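PDB 1O5Z: folylpolyglutamate synthase/dihydrofolate synthase from Thermotoga maritima, which probably catalyses the ATP-dependent addition of L-glutamate to dihydropteroate and to tetrahydrofolate polyglutamates, with magnesium as cofactor. Local coordinates for residues Thr174-Asp179 and Ile273-Val278; Val205-Gly210 and Lys218-Val223; Asp359-Tyr364 and Val388-Lys393. All coordinates share one frame; numbering follows the deposited sequence.

Contact 1 (Thr174-Asp179 and Ile273-Val278)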
ATOM      1  N   THR A 174     -13.389   6.098   2.659  1.00 43.74           N
ATOM      2  CA  THR A 174     -12.317   7.073   2.756  1.00 43.39           C
ATOM      3  C   THR A 174     -11.676   7.264   1.405  1.00 43.35           C
ATOM      4  O   THR A 174     -11.355   6.279   0.714  1.00 42.43           O
ATOM      5  CB  THR A 174     -11.303   6.555   3.769  1.00 43.67           C
ATOM      6  OG1 THR A 174     -11.982   6.374   5.023  1.00 41.68           O
ATOM      7  CG2 THR A 174     -10.136   7.590   4.041  1.00 42.11           C
ATOM      8  N   ILE A 175     -11.542   8.517   0.994  1.00 42.59           N
ATOM      9  CA  ILE A 175     -10.730   8.834  -0.169  1.00 43.56           C
ATOM     10  C   ILE A 175      -9.563   9.700   0.287  1.00 43.54           C
ATOM     11  O   ILE A 175      -9.705  10.912   0.528  1.00 42.86           O
ATOM     12  CB  ILE A 175     -11.568   9.510  -1.251  1.00 44.29           C
ATOM     13  CG1 ILE A 175     -12.688   8.544  -1.702  1.00 45.01           C
ATOM     14  CG2 ILE A 175     -10.666   9.863  -2.455  1.00 44.90           C
ATOM     15  CD1 ILE A 175     -13.766   9.158  -2.574  1.00 44.29           C
ATOM     16  N   VAL A 176      -8.412   9.067   0.465  1.00 43.88           N
ATOM     17  CA  VAL A 176      -7.335   9.737   1.172  1.00 45.05           C
ATOM     18  C   VAL A 176      -6.922  10.991   0.393  1.00 46.05           C
ATOM     19  O   VAL A 176      -6.929  12.102   0.938  1.00 46.23           O
ATOM     20  CB  VAL A 176      -6.110   8.821   1.414  1.00 45.13           C
ATOM     21  CG1 VAL A 176      -5.056   9.587   2.273  1.00 45.52           C
ATOM     22  CG2 VAL A 176      -6.496   7.506   2.081  1.00 45.76           C
ATOM     23  N   THR A 177      -6.571  10.782  -0.888  1.00 46.55           N
ATOM     24  CA  THR A 177      -6.290  11.846  -1.841  1.00 47.78           C
ATOM     25  C   THR A 177      -6.813  11.556  -3.239  1.00 48.18           C
ATOM     26  O   THR A 177      -7.123  10.429  -3.588  1.00 46.23           O
ATOM     27  CB  THR A 177      -4.741  12.166  -1.975  1.00 48.53           C
ATOM     28  OG1 THR A 177      -3.978  11.068  -2.579  1.00 48.85           O
ATOM     29  CG2 THR A 177      -4.122  12.466  -0.581  1.00 50.41           C
ATOM     30  N   VAL A 178      -6.850  12.628  -4.029  1.00 48.96           N
ATOM     31  CA  VAL A 178      -7.051  12.551  -5.452  1.00 50.10           C
ATOM     32  C   VAL A 178      -5.944  13.354  -6.142  1.00 51.09           C
ATOM     33  O   VAL A 178      -5.965  14.589  -6.118  1.00 49.83           O
ATOM     34  CB  VAL A 178      -8.435  13.113  -5.835  1.00 50.40           C
ATOM     35  CG1 VAL A 178      -8.623  13.054  -7.361  1.00 49.73           C
ATOM     36  CG2 VAL A 178      -9.572  12.404  -5.022  1.00 50.03           C
ATOM     37  N   ASP A 179      -4.991  12.639  -6.752  1.00 53.10           N
ATOM     38  CA  ASP A 179      -3.822  13.247  -7.401  1.00 55.37           C
ATOM     39  C   ASP A 179      -3.711  12.806  -8.864  1.00 56.20           C
ATOM     40  O   ASP A 179      -4.059  11.676  -9.195  1.00 56.77           O
ATOM     41  CB  ASP A 179      -2.551  12.878  -6.625  1.00 54.99           C
ATOM     42  CG  ASP A 179      -2.593  13.348  -5.168  1.00 57.50           C
ATOM     43  OD1 ASP A 179      -2.862  14.583  -5.021  1.00 57.01           O
ATOM     44  OD2 ASP A 179      -2.373  12.587  -4.135  1.00 57.01           O
ATOM     45  N   ILE A 273       1.718  11.602   8.781  1.00 44.39           N
ATOM     46  CA  ILE A 273       1.016  12.168   9.912  1.00 43.40           C
ATOM     47  C   ILE A 273      -0.390  12.569   9.443  1.00 43.40           C
ATOM     48  O   ILE A 273      -1.413  12.370  10.147  1.00 43.35           O
ATOM     49  CB  ILE A 273       1.839  13.280  10.567  1.00 43.96           C
ATOM     50  CG1 ILE A 273       2.916  12.643  11.434  1.00 44.19           C
ATOM     51  CG2 ILE A 273       0.970  14.178  11.457  1.00 42.72           C
ATOM     52  CD1 ILE A 273       4.043  13.574  11.758  1.00 47.48           C
ATOM     53  N   GLU A 274      -0.472  13.031   8.214  1.00 43.03           N
ATOM     54  CA  GLU A 274      -1.781  13.308   7.648  1.00 43.56           C
ATOM     55  C   GLU A 274      -2.579  12.039   7.398  1.00 42.75           C
ATOM     56  O   GLU A 274      -3.783  12.015   7.572  1.00 43.63           O
ATOM     57  CB  GLU A 274      -1.651  14.156   6.379  1.00 43.66           C
ATOM     58  CG  GLU A 274      -1.242  15.573   6.712  1.00 46.28           C
ATOM     59  CD  GLU A 274      -1.682  16.591   5.692  1.00 50.56           C
ATOM     60  OE1 GLU A 274      -2.177  16.221   4.614  1.00 53.94           O
ATOM     61  OE2 GLU A 274      -1.529  17.789   5.970  1.00 53.29           O
ATOM     62  N   ASN A 275      -1.926  10.979   6.972  1.00 42.59           N
ATOM     63  CA  ASN A 275      -2.627   9.733   6.762  1.00 42.56           C
ATOM     64  C   ASN A 275      -3.184   9.280   8.095  1.00 42.52           C
ATOM     65  O   ASN A 275      -4.256   8.753   8.174  1.00 43.19           O
ATOM     66  CB  ASN A 275      -1.668   8.681   6.207  1.00 41.96           C
ATOM     67  CG  ASN A 275      -1.294   8.926   4.730  1.00 43.18           C
ATOM     68  OD1 ASN A 275      -0.326   8.370   4.219  1.00 46.33           O
ATOM     69  ND2 ASN A 275      -2.036   9.750   4.071  1.00 40.90           N
ATOM     70  N   ALA A 276      -2.405   9.448   9.150  1.00 43.93           N
ATOM     71  CA  ALA A 276      -2.861   9.145  10.522  1.00 44.04           C
ATOM     72  C   ALA A 276      -4.125   9.943  10.929  1.00 43.83           C
ATOM     73  O   ALA A 276      -5.074   9.354  11.405  1.00 43.84           O
ATOM     74  CB  ALA A 276      -1.732   9.362  11.536  1.00 44.78           C
ATOM     75  N   GLY A 277      -4.170  11.244  10.674  1.00 43.87           N
ATOM     76  CA  GLY A 277      -5.419  12.005  10.868  1.00 43.95           C
ATOM     77  C   GLY A 277      -6.582  11.413  10.068  1.00 43.18           C
ATOM     78  O   GLY A 277      -7.687  11.287  10.528  1.00 42.36           O
ATOM     79  N   VAL A 278      -6.330  11.093   8.827  1.00 44.02           N
ATOM     80  CA  VAL A 278      -7.373  10.488   7.995  1.00 44.21           C
ATOM     81  C   VAL A 278      -7.869   9.179   8.593  1.00 43.78           C
ATOM     82  O   VAL A 278      -9.066   8.930   8.596  1.00 44.97           O
ATOM     83  CB  VAL A 278      -6.891  10.239   6.532  1.00 43.94           C
ATOM     84  CG1 VAL A 278      -7.979   9.539   5.722  1.00 44.36           C
ATOM     85  CG2 VAL A 278      -6.527  11.516   5.882  1.00 44.25           C
TER
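Val-278 faces Thr-174 and Val-176 from helix 271-286. Its CB points toward 174-179 but stays behind its two methyls, which make the contact. Val-278 CG1 is set anti to the backbone N (chi1 177°). Val-278 CG1 comes to 3.4 Å from Thr-174 CG2. This is tight for two carbons, and the two side chains meet at a slant. The other methyl turns to the next residue but one: Val-278 CG2 lies 4.3 Å from Val-176 CG1, an easier apolar contact. Thr-174 thus presents its methyl to the helix, while its OG1 hydrogen-bonds to the hydroxyl of Thr-282 on that helix.

Val-176 CG1 has a second neighbour. Asn-275 ND2 sits 3.5 Å from Val-176 CG1, the amide side chain crossing the valine at about a right angle. This is packing; no hydrogen bond joins the two segments. Val-66 of helix 63-77 touches both Val-176 and Asn-275.

Thr-177 OG1 donates to Asp-179 OD2 over 2.7 Å, meeting it 47° out of the carboxylate plane. The same OG1 accepts from Asn-61 N. Thr-60, Asn-61 and Ser-65 belong to the P-loop region that precedes and opens helix 63-77. A sulfate ion, probably from the crystallisation liquor, lies about 5 Å from the Asn-275 side chain. This is typical of a P-loop NTPase-type Mur ligase middle domain: the turn after strand 173-175, next to strand 53-58, bonds to the P-loop.

Contact 2 (Val205-Gly210 and Lys218-Val223)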
ATOM      1  N   VAL A 205     -23.543   6.398   4.010  1.00 46.72           N
ATOM      2  CA  VAL A 205     -22.290   5.985   4.604  1.00 46.08           C
ATOM      3  C   VAL A 205     -21.422   7.201   4.584  1.00 45.91           C
ATOM      4  O   VAL A 205     -21.263   7.825   3.558  1.00 45.03           O
ATOM      5  CB  VAL A 205     -21.595   4.866   3.777  1.00 46.34           C
ATOM      6  CG1 VAL A 205     -20.172   4.605   4.245  1.00 45.21           C
ATOM      7  CG2 VAL A 205     -22.409   3.586   3.827  1.00 47.23           C
ATOM      8  N   PRO A 206     -20.832   7.552   5.706  1.00 46.75           N
ATOM      9  CA  PRO A 206     -19.958   8.731   5.713  1.00 46.81           C
ATOM     10  C   PRO A 206     -18.774   8.592   4.765  1.00 46.32           C
ATOM     11  O   PRO A 206     -18.400   7.475   4.357  1.00 46.19           O
ATOM     12  CB  PRO A 206     -19.476   8.815   7.158  1.00 47.11           C
ATOM     13  CG  PRO A 206     -19.688   7.416   7.708  1.00 47.21           C
ATOM     14  CD  PRO A 206     -20.943   6.934   7.045  1.00 46.78           C
ATOM     15  N   LEU A 207     -18.219   9.745   4.402  1.00 45.62           N
ATOM     16  CA  LEU A 207     -17.003   9.825   3.596  1.00 44.64           C
ATOM     17  C   LEU A 207     -15.975  10.651   4.372  1.00 44.02           C
ATOM     18  O   LEU A 207     -16.298  11.755   4.885  1.00 42.82           O
ATOM     19  CB  LEU A 207     -17.282  10.541   2.269  1.00 44.83           C
ATOM     20  CG  LEU A 207     -16.051  11.134   1.551  1.00 44.83           C
ATOM     21  CD1 LEU A 207     -15.108   9.986   1.074  1.00 44.82           C
ATOM     22  CD2 LEU A 207     -16.491  12.019   0.396  1.00 44.85           C
ATOM     23  N   VAL A 208     -14.748  10.139   4.410  1.00 42.54           N
ATOM     24  CA  VAL A 208     -13.609  10.888   4.935  1.00 42.17           C
ATOM     25  C   VAL A 208     -12.562  11.124   3.857  1.00 41.93           C
ATOM     26  O   VAL A 208     -12.194  10.206   3.138  1.00 42.79           O
ATOM     27  CB  VAL A 208     -12.982  10.142   6.083  1.00 41.90           C
ATOM     28  CG1 VAL A 208     -11.778  10.899   6.625  1.00 42.34           C
ATOM     29  CG2 VAL A 208     -14.004   9.921   7.132  1.00 43.32           C
ATOM     30  N   THR A 209     -12.081  12.361   3.749  1.00 42.39           N
ATOM     31  CA  THR A 209     -11.011  12.689   2.804  1.00 41.99           C
ATOM     32  C   THR A 209      -9.877  13.587   3.325  1.00 42.50           C
ATOM     33  O   THR A 209     -10.078  14.543   4.110  1.00 41.90           O
ATOM     34  CB  THR A 209     -11.595  13.212   1.444  1.00 42.00           C
ATOM     35  OG1 THR A 209     -10.536  13.391   0.474  1.00 39.75           O
ATOM     36  CG2 THR A 209     -12.275  14.557   1.607  1.00 41.55           C
ATOM     37  N   GLY A 210      -8.672  13.241   2.862  1.00 43.18           N
ATOM     38  CA  GLY A 210      -7.466  14.033   3.100  1.00 44.09           C
ATOM     39  C   GLY A 210      -7.174  14.968   1.955  1.00 44.93           C
ATOM     40  O   GLY A 210      -6.089  15.533   1.874  1.00 45.62           O
ATOM     41  N   LYS A 218     -15.160  19.237  -4.821  1.00 46.98           N
ATOM     42  CA  LYS A 218     -16.436  19.560  -5.477  1.00 47.12           C
ATOM     43  C   LYS A 218     -17.162  18.283  -5.958  1.00 45.98           C
ATOM     44  O   LYS A 218     -18.355  18.099  -5.732  1.00 44.82           O
ATOM     45  CB  LYS A 218     -16.210  20.572  -6.624  1.00 47.51           C
ATOM     46  CG  LYS A 218     -16.001  22.033  -6.147  1.00 49.47           C
ATOM     47  CD  LYS A 218     -15.358  23.044  -7.194  1.00 48.33           C
ATOM     48  CE  LYS A 218     -15.676  24.505  -6.787  1.00 50.16           C
ATOM     49  NZ  LYS A 218     -14.670  25.605  -7.143  1.00 51.13           N
ATOM     50  N   VAL A 219     -16.424  17.378  -6.576  1.00 45.52           N
ATOM     51  CA  VAL A 219     -17.027  16.137  -7.034  1.00 45.51           C
ATOM     52  C   VAL A 219     -17.532  15.315  -5.844  1.00 45.62           C
ATOM     53  O   VAL A 219     -18.689  14.888  -5.810  1.00 45.09           O
ATOM     54  CB  VAL A 219     -16.023  15.296  -7.874  1.00 45.74           C
ATOM     55  CG1 VAL A 219     -16.679  13.990  -8.351  1.00 46.81           C
ATOM     56  CG2 VAL A 219     -15.461  16.104  -9.023  1.00 44.25           C
ATOM     57  N   MET A 220     -16.649  15.098  -4.874  1.00 46.01           N
ATOM     58  CA  MET A 220     -16.976  14.298  -3.703  1.00 46.69           C
ATOM     59  C   MET A 220     -18.126  14.917  -2.933  1.00 46.21           C
ATOM     60  O   MET A 220     -18.982  14.198  -2.442  1.00 46.97           O
ATOM     61  CB  MET A 220     -15.762  14.142  -2.784  1.00 46.98           C
ATOM     62  CG  MET A 220     -14.590  13.445  -3.442  1.00 47.24           C
ATOM     63  SD  MET A 220     -13.203  13.051  -2.363  1.00 49.95           S
ATOM     64  CE  MET A 220     -12.203  14.530  -2.411  1.00 51.01           C
ATOM     65  N   GLU A 221     -18.146  16.243  -2.826  1.00 45.29           N
ATOM     66  CA  GLU A 221     -19.250  16.947  -2.194  1.00 45.32           C
ATOM     67  C   GLU A 221     -20.558  16.633  -2.881  1.00 45.16           C
ATOM     68  O   GLU A 221     -21.553  16.352  -2.222  1.00 45.38           O
ATOM     69  CB  GLU A 221     -19.033  18.474  -2.239  1.00 45.16           C
ATOM     70  CG  GLU A 221     -18.011  18.959  -1.215  1.00 45.86           C
ATOM     71  CD  GLU A 221     -17.474  20.363  -1.517  1.00 45.92           C
ATOM     72  OE1 GLU A 221     -18.087  21.113  -2.315  1.00 45.23           O
ATOM     73  OE2 GLU A 221     -16.413  20.702  -0.966  1.00 46.11           O
ATOM     74  N   ASP A 222     -20.550  16.724  -4.214  1.00 44.86           N
ATOM     75  CA  ASP A 222     -21.740  16.477  -5.003  1.00 44.64           C
ATOM     76  C   ASP A 222     -22.222  15.038  -4.830  1.00 43.81           C
ATOM     77  O   ASP A 222     -23.405  14.810  -4.620  1.00 43.11           O
ATOM     78  CB  ASP A 222     -21.504  16.827  -6.479  1.00 44.93           C
ATOM     79  CG  ASP A 222     -21.282  18.327  -6.696  1.00 47.47           C
ATOM     80  OD1 ASP A 222     -21.661  18.866  -7.765  1.00 54.39           O
ATOM     81  OD2 ASP A 222     -20.751  19.066  -5.838  1.00 50.16           O
ATOM     82  N   VAL A 223     -21.310  14.076  -4.884  1.00 43.12           N
ATOM     83  CA  VAL A 223     -21.706  12.663  -4.686  1.00 43.52           C
ATOM     84  C   VAL A 223     -22.239  12.345  -3.284  1.00 43.89           C
ATOM     85  O   VAL A 223     -23.314  11.753  -3.149  1.00 43.14           O
ATOM     86  CB  VAL A 223     -20.585  11.698  -5.053  1.00 42.97           C
ATOM     87  CG1 VAL A 223     -21.034  10.269  -4.824  1.00 42.82           C
ATOM     88  CG2 VAL A 223     -20.191  11.919  -6.525  1.00 41.75           C
TER
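Met-220 reaches from its helix to Leu-207 and Thr-209 on the strand. These three buried residues make up the close contact. Leu-207 and Thr-209 are two apart on strand 207-209, so both point toward the helix.

The contact has two points. At the first, Leu-207 CD2 rests against Met-220 CB at 3.9 Å, the side chains crossing at about a right angle. At the second, Met-220 and Thr-209 extend toward each other, tip to tip. The methionine chain runs straight through chi2 and then bends at chi3 (-87°), which brings its terminal methyl onto the threonine. Met-220 CE is 3.5 Å from Thr-209 OG1 and 4.0 Å from its CG2. The sulfur is farther from the hydroxyl than the methyl is: Met-220 SD is 3.9 Å from Thr-209 OG1. This hydroxyl has its hydrogen bonds outside the two segments: it donates to Ile-175 O and accepts from Glu-211 N. The methionine therefore packs on a hydroxyl already held in place.

The outer side of the helix is different. Lys-218 and Asp-222 are exposed and do not meet the strand. Charged pairs occur there: Asp-222 with Arg-225, and the partly exposed Glu-221 with Arg-214.

Strand 207-209, helix 214-227 and strand 231-233 form a beta-alpha-beta unit. Strand 207-209 lies between 173-175 and 231-233, parallel to both. Met-220 also touches Ile-175 and Met-231 on these neighbours, so this one side chain touches three neighbouring strands. Val-208, between the two contact residues, packs instead on helix 271-286, which lies on the other face of the sheet here.

Contact 3 (Asp359-Tyr364 and Val388-Lys393)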
ATOM      1  N   ASP A 359      15.288  10.847 -15.879  1.00 44.73           N
ATOM      2  CA  ASP A 359      14.615  11.827 -15.067  1.00 45.03           C
ATOM      3  C   ASP A 359      14.566  11.333 -13.612  1.00 44.36           C
ATOM      4  O   ASP A 359      14.524  12.136 -12.706  1.00 44.23           O
ATOM      5  CB  ASP A 359      13.212  12.168 -15.632  1.00 45.71           C
ATOM      6  CG  ASP A 359      13.259  12.928 -16.983  1.00 48.18           C
ATOM      7  OD1 ASP A 359      14.249  12.812 -17.751  1.00 53.59           O
ATOM      8  OD2 ASP A 359      12.331  13.676 -17.391  1.00 53.91           O
ATOM      9  N   ILE A 360      14.614  10.031 -13.369  1.00 44.15           N
ATOM     10  CA  ILE A 360      14.749   9.547 -11.973  1.00 44.08           C
ATOM     11  C   ILE A 360      16.133   9.829 -11.388  1.00 43.39           C
ATOM     12  O   ILE A 360      16.243  10.350 -10.278  1.00 42.57           O
ATOM     13  CB  ILE A 360      14.448   8.011 -11.843  1.00 44.39           C
ATOM     14  CG1 ILE A 360      12.977   7.697 -12.123  1.00 43.49           C
ATOM     15  CG2 ILE A 360      14.856   7.473 -10.453  1.00 44.37           C
ATOM     16  CD1 ILE A 360      12.744   6.219 -12.454  1.00 44.54           C
ATOM     17  N   LEU A 361      17.179   9.459 -12.128  1.00 43.41           N
ATOM     18  CA  LEU A 361      18.580   9.577 -11.653  1.00 43.74           C
ATOM     19  C   LEU A 361      18.953  11.020 -11.315  1.00 43.75           C
ATOM     20  O   LEU A 361      19.698  11.303 -10.372  1.00 43.33           O
ATOM     21  CB  LEU A 361      19.572   9.033 -12.712  1.00 43.89           C
ATOM     22  CG  LEU A 361      19.568   7.531 -12.952  1.00 44.14           C
ATOM     23  CD1 LEU A 361      20.344   7.087 -14.206  1.00 42.93           C
ATOM     24  CD2 LEU A 361      20.110   6.855 -11.736  1.00 45.07           C
ATOM     25  N   ARG A 362      18.400  11.922 -12.093  1.00 44.41           N
ATOM     26  CA  ARG A 362      18.646  13.329 -11.946  1.00 45.10           C
ATOM     27  C   ARG A 362      18.161  13.900 -10.643  1.00 46.16           C
ATOM     28  O   ARG A 362      18.668  14.916 -10.191  1.00 46.61           O
ATOM     29  CB  ARG A 362      17.922  14.047 -13.047  1.00 45.34           C
ATOM     30  CG  ARG A 362      18.481  13.774 -14.441  1.00 45.58           C
ATOM     31  CD  ARG A 362      17.617  14.305 -15.574  1.00 45.75           C
ATOM     32  NE  ARG A 362      18.056  15.612 -16.041  1.00 43.62           N
ATOM     33  CZ  ARG A 362      18.940  15.790 -17.017  1.00 48.15           C
ATOM     34  NH1 ARG A 362      19.504  14.761 -17.650  1.00 51.90           N
ATOM     35  NH2 ARG A 362      19.281  17.003 -17.380  1.00 47.83           N
ATOM     36  N   LYS A 363      17.162  13.268 -10.038  1.00 47.00           N
ATOM     37  CA  LYS A 363      16.655  13.722  -8.729  1.00 46.93           C
ATOM     38  C   LYS A 363      17.722  13.565  -7.644  1.00 47.06           C
ATOM     39  O   LYS A 363      17.784  14.345  -6.684  1.00 45.74           O
ATOM     40  CB  LYS A 363      15.376  12.958  -8.344  1.00 46.56           C
ATOM     41  CG  LYS A 363      14.218  13.092  -9.345  1.00 45.36           C
ATOM     42  CD  LYS A 363      13.966  14.542  -9.787  1.00 45.43           C
ATOM     43  CE  LYS A 363      12.817  14.607 -10.780  1.00 44.47           C
ATOM     44  NZ  LYS A 363      12.436  15.980 -11.129  1.00 44.58           N
ATOM     45  N   TYR A 364      18.585  12.573  -7.848  1.00 47.45           N
ATOM     46  CA  TYR A 364      19.516  12.127  -6.833  1.00 47.95           C
ATOM     47  C   TYR A 364      20.885  12.749  -6.880  1.00 48.70           C
ATOM     48  O   TYR A 364      21.763  12.357  -6.092  1.00 48.80           O
ATOM     49  CB  TYR A 364      19.649  10.606  -6.916  1.00 48.07           C
ATOM     50  CG  TYR A 364      18.363   9.932  -6.619  1.00 47.42           C
ATOM     51  CD1 TYR A 364      17.877   8.949  -7.448  1.00 48.00           C
ATOM     52  CD2 TYR A 364      17.598  10.313  -5.525  1.00 49.66           C
ATOM     53  CE1 TYR A 364      16.693   8.348  -7.203  1.00 47.31           C
ATOM     54  CE2 TYR A 364      16.395   9.708  -5.265  1.00 50.27           C
ATOM     55  CZ  TYR A 364      15.948   8.717  -6.109  1.00 47.70           C
ATOM     56  OH  TYR A 364      14.751   8.079  -5.856  1.00 48.44           O
ATOM     57  N   VAL A 388      23.682   2.239 -16.462  1.00 44.75           N
ATOM     58  CA  VAL A 388      24.971   2.593 -15.892  1.00 44.47           C
ATOM     59  C   VAL A 388      25.569   3.827 -16.588  1.00 44.48           C
ATOM     60  O   VAL A 388      26.138   4.696 -15.942  1.00 43.52           O
ATOM     61  CB  VAL A 388      25.972   1.378 -16.016  1.00 44.30           C
ATOM     62  CG1 VAL A 388      27.381   1.786 -15.667  1.00 44.08           C
ATOM     63  CG2 VAL A 388      25.563   0.260 -15.136  1.00 44.08           C
ATOM     64  N   ASP A 389      25.477   3.859 -17.911  1.00 45.34           N
ATOM     65  CA  ASP A 389      25.990   4.981 -18.689  1.00 46.47           C
ATOM     66  C   ASP A 389      25.313   6.286 -18.309  1.00 47.37           C
ATOM     67  O   ASP A 389      25.959   7.329 -18.155  1.00 47.83           O
ATOM     68  CB  ASP A 389      25.740   4.754 -20.176  1.00 46.80           C
ATOM     69  CG  ASP A 389      26.703   3.756 -20.806  1.00 47.35           C
ATOM     70  OD1 ASP A 389      27.650   3.299 -20.141  1.00 46.88           O
ATOM     71  OD2 ASP A 389      26.571   3.373 -21.981  1.00 47.22           O
ATOM     72  N   MET A 390      23.992   6.218 -18.210  1.00 48.18           N
ATOM     73  CA  MET A 390      23.188   7.332 -17.748  1.00 49.74           C
ATOM     74  C   MET A 390      23.610   7.813 -16.386  1.00 48.21           C
ATOM     75  O   MET A 390      23.799   8.986 -16.198  1.00 47.67           O
ATOM     76  CB  MET A 390      21.741   6.918 -17.657  1.00 49.61           C
ATOM     77  CG  MET A 390      20.889   7.415 -18.792  1.00 53.16           C
ATOM     78  SD  MET A 390      19.177   6.992 -18.367  1.00 57.27           S
ATOM     79  CE  MET A 390      19.095   5.306 -19.033  1.00 58.34           C
ATOM     80  N   ALA A 391      23.729   6.897 -15.436  1.00 48.07           N
ATOM     81  CA  ALA A 391      24.175   7.232 -14.090  1.00 47.95           C
ATOM     82  C   ALA A 391      25.491   7.963 -14.152  1.00 48.41           C
ATOM     83  O   ALA A 391      25.696   8.968 -13.464  1.00 47.60           O
ATOM     84  CB  ALA A 391      24.339   5.979 -13.283  1.00 48.26           C
ATOM     85  N   LYS A 392      26.375   7.460 -15.003  1.00 49.22           N
ATOM     86  CA  LYS A 392      27.687   8.066 -15.195  1.00 50.64           C
ATOM     87  C   LYS A 392      27.610   9.458 -15.809  1.00 50.73           C
ATOM     88  O   LYS A 392      28.480  10.288 -15.552  1.00 50.78           O
ATOM     89  CB  LYS A 392      28.582   7.151 -16.020  1.00 50.61           C
ATOM     90  CG  LYS A 392      29.121   5.966 -15.206  1.00 50.98           C
ATOM     91  CD  LYS A 392      29.809   4.923 -16.073  1.00 51.76           C
ATOM     92  CE  LYS A 392      30.648   3.972 -15.228  1.00 53.35           C
ATOM     93  NZ  LYS A 392      31.007   2.718 -15.980  1.00 56.00           N
ATOM     94  N   LYS A 393      26.567   9.717 -16.594  1.00 51.58           N
ATOM     95  CA  LYS A 393      26.196  11.107 -17.008  1.00 52.46           C
ATOM     96  C   LYS A 393      25.912  12.105 -15.850  1.00 52.90           C
ATOM     97  O   LYS A 393      26.095  13.312 -16.028  1.00 52.47           O
ATOM     98  CB  LYS A 393      24.971  11.054 -17.917  1.00 52.47           C
ATOM     99  CG  LYS A 393      25.174  11.630 -19.291  1.00 52.81           C
ATOM    100  CD  LYS A 393      23.931  11.400 -20.137  1.00 53.15           C
ATOM    101  CE  LYS A 393      23.878  12.327 -21.330  1.00 55.22           C
ATOM    102  NZ  LYS A 393      22.466  12.697 -21.639  1.00 56.27           N
TER
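Two neighbouring helices of the alpha/beta glutamate ligase domain meet here, where Leu-361 packs against Met-390 and Ala-391. Helix 357-361 lies in the connection from strand 345-349 to strand 370-373. Helix 384-394 lies in the next one, from 370-373 to 399-400. These strands are neighbours and run parallel, so the helices belong to successive beta-alpha-beta crossovers.

Leu-361 does most of the work from its side. Its CG sits anti to the carbonyl carbon (chi1 -69°) and the chain extends from there, sending CD1 toward the other helix. The Leu-361 and Met-390 side chains cross at about a right angle. The leucine also touches Leu-387 and Phe-394, one on each side of the Met-390/Ala-391 pair along helix 384-394.

The Met-390 chain bends at chi3, and its side chain also touches Arg-357 and Glu-358.

No hydrogen bond crosses between the segments. At the margin are like charges: Arg-362 NH1 and Lys-393 NZ are 5.4 Å apart on exposed residues. Arg-362 also has a long, weak ion pair with Glu-358.

The centre of the contact is one methyl group. Leu-361 CD1 lies 3.7 Å from Met-390 CB, and it is 4.2 Å from Ala-391 CB. Closer still is the backbone: the same Leu-361 CD1 comes to 3.6 Å from Ala-391 N.

Contacts 1 and 2 share one sheet of the Mur ligase middle domain. Strands 173-175 and 207-209 are neighbours in it and are joined directly: Ile-175 N lies 2.8 Å from Val-208 O, a probable hydrogen bond. Helices 271-286 and 214-227 pack on opposite faces of this sheet. Contact 3 is separate, in the glutamate ligase domain, its centre about 32 Å from that of contact 1. It joins two helices rather than strand and helix. All the touching residues of contacts 1 and 2 are buried, while in contact 3 Met-390 is partly exposed. Contact 1 packs methyls and an amide, contact 2 a methionine on a hydroxyl, contact 3 a leucine on a helix backbone.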